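Local coordinates for penicillin-binding protein 2 (Pbp2) (Helicobacter pylori, PDB 5LP5), which probably binds penicillin and cross-links peptidoglycan as a cell-wall transpeptidase of the inner membrane, working in complex with the shape-determining protein MreC, at residues A243-L246 against F247-K250; S283-K286 against W287-Q291; L442-L445 against A446-L450. All blocks are in the same frame, centred on the assembly; numbering follows the deposited sequence.

Contact 1: residues A243-L246 against F247-K250; sequences ADKL and FENK
Phe247 N turns back to Ala243 O at the C-terminal end of helix 237-246, where the chain leaves the helix and runs through a type I beta turn, Phe247 to Lys250, into strand 252-258 of the transpeptidase domain. This last helical bond is 3.3 Å long from Phe247 N to Ala243 O, and its N-H...O angle is 150°. Two weak i to i+3 bonds mark the end of the helix: Phe247 N also donates to Asp244 O (3.1 Å), and Glu248 N donates to Lys245 O (3.3 Å). Around the ring of Phe247, Ala243 O sits at the edge, in the ring plane, 3.8 Å from CD1. On the outer surface Lys245 and Glu248 lie side by side and point the same way. Both have CG anti to the backbone N (chi1 179° in Lys245, -167° in Glu248), but the lysine bends at its second torsion while the glutamate runs on extended. These torsions lay the two chains alongside each other, with Lys245 NZ 3.7 Å from Glu248 OE1 in a long salt bridge; the same oxygen also lies 3.3 Å from Lys245 CD. Further out, Phe247 stacks on Tyr270 and packs against Ile254, Ile560 and Val562 of the sheet, and Asp244 OD1 is hydrogen-bonded to Tyr270 OH, so the same tyrosine meets both residues. Leu246 rests on Leu574 and Lys577 of helix 572-584. Beyond the turn, the aliphatic part of Lys250 folds back over the helix terminus, bringing its CD to 3.6 Å from Leu246 O.

Contact 2: residues S283-K286 against W287-Q291; sequences SQDK and WQKLQ
The carboxylate of Asp285 presents both oxygens to Lys289 NZ, OD1 and OD2 each at 3.3 Å, while the indole of Trp287 points off the helix and packs on Leu298; of Trp287, it is CB that meets the preceding turn, 3.6 Å from Ser283 O. The two side chains of the salt bridge slant across each other, one helical turn apart on the exposed side of helix 284-291. Asp285 reaches over with CG anti to its own N (chi1 -177°), and the lysine chain bends at its second and fourth torsions to bring the ammonium back. Both bonds in this salt bridge are weak. Ser283 is the N-cap: its OG accepts from Lys286 N at 3.2 Å, while its carbonyl O takes Trp287 N at 2.9 Å. Successive turns are joined by Gln288 N to Gln284 O and Leu290 N to Lys286 O. Leu290 faces Tyr273, Phe278 and Pro297, and Gln288 NE2 is hydrogen-bonded to Asp292 OD2. Because Asp285 lies in the first turn and Lys289 follows toward the C-terminal end, the negative and positive charges probably suit the helix dipole, although solvent around this exposed pair would be expected to soften the effect.

Contact 3: residues L442-L445 against A446-L450; sequences LQVL and AYTGL
Residues 442-450 form an unbroken stretch of alpha helix within helix 441-453, in which Leu442 O, Gln443 O, Val444 O and Leu445 O each accept the backbone N of the residue four places on. The bond from Ala446 N to Leu442 O is 3.0 Å long and almost straight, with an N-H...O angle of 170°; Tyr447 N to Gln443 O also measures 3.0 Å, and Gly449 N to Leu445 O 3.1 Å. Val444 O is gripped twice. Thr448 N reaches it at 2.8 Å and Thr448 OG1 at 2.7 Å, the two donors coming from opposite faces of the carbonyl plane, with the hydroxyl lying well out of that plane. A first torsion of -54° sets OG1 beside the threonine's own N and aims it back at the preceding turn. The same OG1 is hydrogen-bonded to Thr546 OG1 of strand 542-549, which links the helix to the sheet. The side chains of Val444 and Thr448 pass at a slant, with Val444 CG1 4.1 Å from OG1. Tyr447 CB sits 3.1 Å from Gln443 O, and the edge of its ring faces Val444 O, with CD2 3.5 Å away. Tyr447 OH is hydrogen-bonded to Val312 O and Gly316 N, while Phe392 meets the ring at an inclined angle. Leu445 packs on Leu255, Met257, Ala557 and Thr559, and Val444 on Trp544 and Thr559. A buried helix laid against the central antiparallel sheet is characteristic of the transpeptidase fold of the beta-lactamase clan; through Tyr447 it also bonds to helix 314-324 and to the segment just before it, which carry a Ser311-Lys314 pair consistent with the SxxK motif.

Overall arrangement
From the N terminus the three contacts follow in series, none nested in or crossing another; each is local, within one continuous stretch, and closes no long loop. Contact 1 is the C-terminal end of helix 237-246 and the turn into strand 252-258. Contact 2 comes after strand 264-270, over the N-cap and full length of surface helix 284-291; its centre is about 23 Å from that of contact 1. Contact 3 lies much later, in buried helix 441-453, its centre about 22 Å from the centre of contact 1 and about 35 Å from that of contact 2, with contacts 2 and 3 on opposite sides of the chain's centre. Contacts 1 and 3 both pack on strands 252-258 and 556-562, while contact 2 rests on loops.

Contact 1: residues A243-L246 against F247-K250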
loop_
_atom_site.group_PDB
_atom_site.type_symbol
_atom_site.label_atom_id
_atom_site.label_comp_id
_atom_site.label_asym_id
_atom_site.label_seq_id
_atom_site.Cartn_x
_atom_site.Cartn_y
_atom_site.Cartn_z
ATOM N N ALA A 243 -8.334 1.139 -25.905
ATOM C CA ALA A 243 -8.294 -0.279 -26.246
ATOM C C ALA A 243 -9.454 -1.040 -25.620
ATOM O O ALA A 243 -10.110 -1.813 -26.288
ATOM C CB ALA A 243 -6.977 -0.874 -25.809
ATOM N N ASP A 244 -9.725 -0.801 -24.345
ATOM C CA ASP A 244 -10.861 -1.444 -23.684
ATOM C C ASP A 244 -12.155 -1.070 -24.399
ATOM O O ASP A 244 -12.947 -1.926 -24.732
ATOM C CB ASP A 244 -10.915 -1.087 -22.188
ATOM C CG ASP A 244 -9.950 -1.932 -21.326
ATOM O OD1 ASP A 244 -8.911 -2.425 -21.821
ATOM O OD2 ASP A 244 -10.229 -2.097 -20.127
ATOM N N LYS A 245 -12.354 0.211 -24.658
ATOM C CA LYS A 245 -13.567 0.703 -25.336
ATOM C C LYS A 245 -13.784 -0.006 -26.675
ATOM O O LYS A 245 -14.892 -0.376 -27.012
ATOM C CB LYS A 245 -13.459 2.227 -25.542
ATOM C CG LYS A 245 -14.611 2.921 -26.246
ATOM C CD LYS A 245 -15.783 3.207 -25.319
ATOM C CE LYS A 245 -16.809 4.131 -25.984
ATOM N NZ LYS A 245 -18.145 4.128 -25.312
ATOM N N LEU A 246 -12.721 -0.202 -27.435
ATOM C CA LEU A 246 -12.837 -0.792 -28.760
ATOM C C LEU A 246 -13.285 -2.245 -28.702
ATOM O O LEU A 246 -14.021 -2.696 -29.579
ATOM C CB LEU A 246 -11.507 -0.675 -29.509
ATOM C CG LEU A 246 -11.025 0.744 -29.858
ATOM C CD1 LEU A 246 -9.611 0.732 -30.437
ATOM C CD2 LEU A 246 -11.987 1.417 -30.823
ATOM N N PHE A 247 -12.850 -2.967 -27.664
ATOM C CA PHE A 247 -13.198 -4.393 -27.452
ATOM C C PHE A 247 -14.351 -4.556 -26.467
ATOM O O PHE A 247 -14.385 -5.510 -25.698
ATOM C CB PHE A 247 -11.985 -5.183 -26.924
ATOM C CG PHE A 247 -11.078 -5.704 -28.004
ATOM C CD1 PHE A 247 -10.098 -4.909 -28.547
ATOM C CD2 PHE A 247 -11.205 -6.996 -28.477
ATOM C CE1 PHE A 247 -9.265 -5.378 -29.539
ATOM C CE2 PHE A 247 -10.367 -7.480 -29.468
ATOM C CZ PHE A 247 -9.397 -6.672 -29.997
ATOM N N GLU A 248 -15.306 -3.636 -26.508
ATOM C CA GLU A 248 -16.294 -3.523 -25.450
ATOM C C GLU A 248 -17.254 -4.698 -25.443
ATOM O O GLU A 248 -17.641 -5.170 -24.374
ATOM C CB GLU A 248 -17.051 -2.210 -25.577
ATOM C CG GLU A 248 -17.882 -1.844 -24.364
ATOM C CD GLU A 248 -18.299 -0.373 -24.369
ATOM O OE1 GLU A 248 -17.586 0.454 -24.982
ATOM O OE2 GLU A 248 -19.345 -0.037 -23.759
ATOM N N ASN A 249 -17.630 -5.170 -26.630
ATOM C CA ASN A 249 -18.481 -6.365 -26.773
ATOM C C ASN A 249 -17.755 -7.483 -27.503
ATOM O O ASN A 249 -18.384 -8.310 -28.129
ATOM C CB ASN A 249 -19.758 -6.010 -27.547
ATOM C CG ASN A 249 -20.829 -5.409 -26.660
ATOM O OD1 ASN A 249 -20.998 -5.843 -25.516
ATOM N ND2 ASN A 249 -21.561 -4.405 -27.176
ATOM N N LYS A 250 -16.432 -7.503 -27.421
ATOM C CA LYS A 250 -15.612 -8.375 -28.253
ATOM C C LYS A 250 -14.612 -9.154 -27.407
ATOM O O LYS A 250 -14.162 -8.689 -26.368
ATOM C CB LYS A 250 -14.847 -7.539 -29.294
ATOM C CG LYS A 250 -15.682 -6.469 -29.987
ATOM C CD LYS A 250 -14.950 -5.800 -31.139
ATOM C CE LYS A 250 -15.909 -4.947 -31.965
ATOM N NZ LYS A 250 -16.723 -5.745 -32.929
#

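Contact 2: residues S283-K286 against W287-Q291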
loop_
_atom_site.group_PDB
_atom_site.type_symbol
_atom_site.label_atom_id
_atom_site.label_comp_id
_atom_site.label_asym_id
_atom_site.label_seq_id
_atom_site.Cartn_x
_atom_site.Cartn_y
_atom_site.Cartn_z
ATOM N N SER A 283 -13.150 -15.060 -3.541
ATOM C CA SER A 283 -14.362 -15.698 -2.999
ATOM C C SER A 283 -14.845 -16.855 -3.868
ATOM O O SER A 283 -14.671 -16.835 -5.085
ATOM C CB SER A 283 -15.497 -14.681 -2.796
ATOM O OG SER A 283 -15.956 -14.126 -4.011
ATOM N N GLN A 284 -15.446 -17.858 -3.229
ATOM C CA GLN A 284 -15.992 -19.027 -3.931
ATOM C C GLN A 284 -16.930 -18.564 -5.035
ATOM O O GLN A 284 -16.955 -19.141 -6.124
ATOM C CB GLN A 284 -16.785 -19.964 -2.981
ATOM C CG GLN A 284 -16.026 -20.511 -1.769
ATOM C CD GLN A 284 -15.734 -22.014 -1.836
ATOM O OE1 GLN A 284 -16.485 -22.783 -2.443
ATOM N NE2 GLN A 284 -14.652 -22.439 -1.183
ATOM N N ASP A 285 -17.696 -17.519 -4.740
ATOM C CA ASP A 285 -18.621 -16.939 -5.709
ATOM C C ASP A 285 -17.947 -16.321 -6.946
ATOM O O ASP A 285 -18.409 -16.501 -8.046
ATOM C CB ASP A 285 -19.515 -15.871 -5.063
ATOM C CG ASP A 285 -20.522 -15.315 -6.049
ATOM O OD1 ASP A 285 -21.166 -16.145 -6.717
ATOM O OD2 ASP A 285 -20.668 -14.082 -6.188
ATOM N N LYS A 286 -16.869 -15.574 -6.760
ATOM C CA LYS A 286 -16.212 -14.905 -7.880
ATOM C C LYS A 286 -15.311 -15.825 -8.676
ATOM O O LYS A 286 -15.123 -15.612 -9.864
ATOM C CB LYS A 286 -15.444 -13.695 -7.383
ATOM C CG LYS A 286 -16.384 -12.555 -7.117
ATOM C CD LYS A 286 -15.748 -11.515 -6.238
ATOM C CE LYS A 286 -16.272 -10.133 -6.602
ATOM N NZ LYS A 286 -16.172 -9.188 -5.447
ATOM N N TRP A 287 -14.773 -16.855 -8.033
ATOM C CA TRP A 287 -13.956 -17.838 -8.731
ATOM C C TRP A 287 -14.804 -18.648 -9.703
ATOM O O TRP A 287 -14.375 -18.947 -10.808
ATOM C CB TRP A 287 -13.263 -18.766 -7.740
ATOM C CG TRP A 287 -12.414 -19.791 -8.404
ATOM C CD1 TRP A 287 -12.663 -21.132 -8.480
ATOM C CD2 TRP A 287 -11.185 -19.568 -9.114
ATOM N NE1 TRP A 287 -11.657 -21.764 -9.177
ATOM C CE2 TRP A 287 -10.740 -20.825 -9.584
ATOM C CE3 TRP A 287 -10.429 -18.435 -9.408
ATOM C CZ2 TRP A 287 -9.563 -20.972 -10.329
ATOM C CZ3 TRP A 287 -9.258 -18.583 -10.144
ATOM C CH2 TRP A 287 -8.840 -19.837 -10.598
ATOM N N GLN A 288 -16.007 -19.003 -9.281
ATOM C CA GLN A 288 -16.965 -19.680 -10.155
ATOM C C GLN A 288 -17.319 -18.782 -11.336
ATOM O O GLN A 288 -17.410 -19.240 -12.478
ATOM C CB GLN A 288 -18.235 -20.067 -9.361
ATOM C CG GLN A 288 -19.258 -20.920 -10.102
ATOM C CD GLN A 288 -20.138 -20.100 -11.024
ATOM O OE1 GLN A 288 -20.414 -18.924 -10.755
ATOM N NE2 GLN A 288 -20.582 -20.714 -12.122
ATOM N N LYS A 289 -17.520 -17.500 -11.062
ATOM C CA LYS A 289 -17.930 -16.564 -12.109
ATOM C C LYS A 289 -16.878 -16.442 -13.191
ATOM O O LYS A 289 -17.203 -16.275 -14.352
ATOM C CB LYS A 289 -18.278 -15.183 -11.531
ATOM C CG LYS A 289 -19.651 -15.121 -10.860
ATOM C CD LYS A 289 -20.382 -13.825 -11.130
ATOM C CE LYS A 289 -21.826 -13.906 -10.654
ATOM N NZ LYS A 289 -21.939 -14.103 -9.182
ATOM N N LEU A 290 -15.615 -16.542 -12.807
ATOM C CA LEU A 290 -14.514 -16.391 -13.760
ATOM C C LEU A 290 -14.227 -17.691 -14.499
ATOM O O LEU A 290 -14.007 -17.693 -15.715
ATOM C CB LEU A 290 -13.245 -15.914 -13.043
ATOM C CG LEU A 290 -13.234 -14.471 -12.520
ATOM C CD1 LEU A 290 -11.953 -14.252 -11.737
ATOM C CD2 LEU A 290 -13.392 -13.426 -13.617
ATOM N N GLN A 291 -14.219 -18.792 -13.755
ATOM C CA GLN A 291 -13.917 -20.106 -14.306
ATOM C C GLN A 291 -14.988 -20.542 -15.290
ATOM O O GLN A 291 -14.672 -21.048 -16.357
ATOM C CB GLN A 291 -13.854 -21.101 -13.158
ATOM C CG GLN A 291 -13.069 -22.352 -13.429
ATOM C CD GLN A 291 -12.964 -23.202 -12.181
ATOM O OE1 GLN A 291 -13.907 -23.256 -11.361
ATOM N NE2 GLN A 291 -11.819 -23.880 -12.021
#

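Contact 3: residues L442-L445 against A446-L450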
loop_
_atom_site.group_PDB
_atom_site.type_symbol
_atom_site.label_atom_id
_atom_site.label_comp_id
_atom_site.label_asym_id
_atom_site.label_seq_id
_atom_site.Cartn_x
_atom_site.Cartn_y
_atom_site.Cartn_z
ATOM N N LEU A 442 1.490 -11.500 -29.959
ATOM C CA LEU A 442 2.834 -10.940 -29.795
ATOM C C LEU A 442 3.744 -11.235 -31.004
ATOM O O LEU A 442 4.427 -10.342 -31.508
ATOM C CB LEU A 442 3.473 -11.414 -28.489
ATOM C CG LEU A 442 3.137 -10.574 -27.238
ATOM C CD1 LEU A 442 3.655 -11.250 -25.964
ATOM C CD2 LEU A 442 3.699 -9.167 -27.296
ATOM N N GLN A 443 3.741 -12.476 -31.469
ATOM C CA GLN A 443 4.574 -12.875 -32.609
ATOM C C GLN A 443 4.267 -12.043 -33.844
ATOM O O GLN A 443 5.194 -11.553 -34.525
ATOM C CB GLN A 443 4.426 -14.385 -32.902
ATOM C CG GLN A 443 5.233 -15.239 -31.916
ATOM C CD GLN A 443 5.031 -16.733 -32.050
ATOM O OE1 GLN A 443 3.945 -17.207 -32.377
ATOM N NE2 GLN A 443 6.092 -17.484 -31.783
ATOM N N VAL A 444 2.970 -11.858 -34.110
ATOM C CA VAL A 444 2.510 -11.091 -35.284
ATOM C C VAL A 444 2.978 -9.637 -35.196
ATOM O O VAL A 444 3.435 -9.061 -36.189
ATOM C CB VAL A 444 0.979 -11.134 -35.405
ATOM C CG1 VAL A 444 0.500 -10.285 -36.570
ATOM C CG2 VAL A 444 0.497 -12.569 -35.566
ATOM N N LEU A 445 2.866 -9.063 -33.995
ATOM C CA LEU A 445 3.304 -7.695 -33.699
ATOM C C LEU A 445 4.797 -7.485 -33.920
ATOM O O LEU A 445 5.196 -6.500 -34.578
ATOM C CB LEU A 445 2.954 -7.337 -32.249
ATOM C CG LEU A 445 3.467 -5.995 -31.713
ATOM C CD1 LEU A 445 2.633 -4.823 -32.195
ATOM C CD2 LEU A 445 3.497 -6.018 -30.202
ATOM N N ALA A 446 5.624 -8.365 -33.347
ATOM C CA ALA A 446 7.069 -8.245 -33.507
ATOM C C ALA A 446 7.427 -8.353 -34.992
ATOM O O ALA A 446 8.245 -7.584 -35.530
ATOM C CB ALA A 446 7.784 -9.317 -32.709
ATOM N N TYR A 447 6.795 -9.324 -35.629
ATOM C CA TYR A 447 6.932 -9.574 -37.056
ATOM C C TYR A 447 6.588 -8.334 -37.870
ATOM O O TYR A 447 7.370 -7.919 -38.732
ATOM C CB TYR A 447 6.032 -10.785 -37.420
ATOM C CG TYR A 447 5.562 -10.928 -38.851
ATOM C CD1 TYR A 447 6.448 -11.227 -39.882
ATOM C CD2 TYR A 447 4.211 -10.828 -39.152
ATOM C CE1 TYR A 447 6.006 -11.390 -41.186
ATOM C CE2 TYR A 447 3.753 -10.983 -40.443
ATOM C CZ TYR A 447 4.648 -11.268 -41.465
ATOM O OH TYR A 447 4.158 -11.446 -42.745
ATOM N N THR A 448 5.434 -7.728 -37.595
ATOM C CA THR A 448 5.025 -6.501 -38.297
ATOM C C THR A 448 6.035 -5.322 -38.143
ATOM O O THR A 448 6.256 -4.564 -39.087
ATOM C CB THR A 448 3.639 -6.042 -37.813
ATOM O OG1 THR A 448 2.710 -7.119 -37.953
ATOM C CG2 THR A 448 3.167 -4.824 -38.595
ATOM N N GLY A 449 6.631 -5.180 -36.961
ATOM C CA GLY A 449 7.627 -4.147 -36.727
ATOM C C GLY A 449 9.004 -4.469 -37.302
ATOM O O GLY A 449 9.844 -3.577 -37.442
ATOM N N LEU A 450 9.259 -5.741 -37.603
ATOM C CA LEU A 450 10.448 -6.111 -38.369
ATOM C C LEU A 450 10.316 -5.668 -39.829
ATOM O O LEU A 450 11.254 -5.111 -40.414
ATOM C CB LEU A 450 10.702 -7.614 -38.304
ATOM C CG LEU A 450 11.861 -8.153 -39.153
ATOM C CD1 LEU A 450 13.180 -7.514 -38.776
ATOM C CD2 LEU A 450 11.978 -9.659 -38.996
#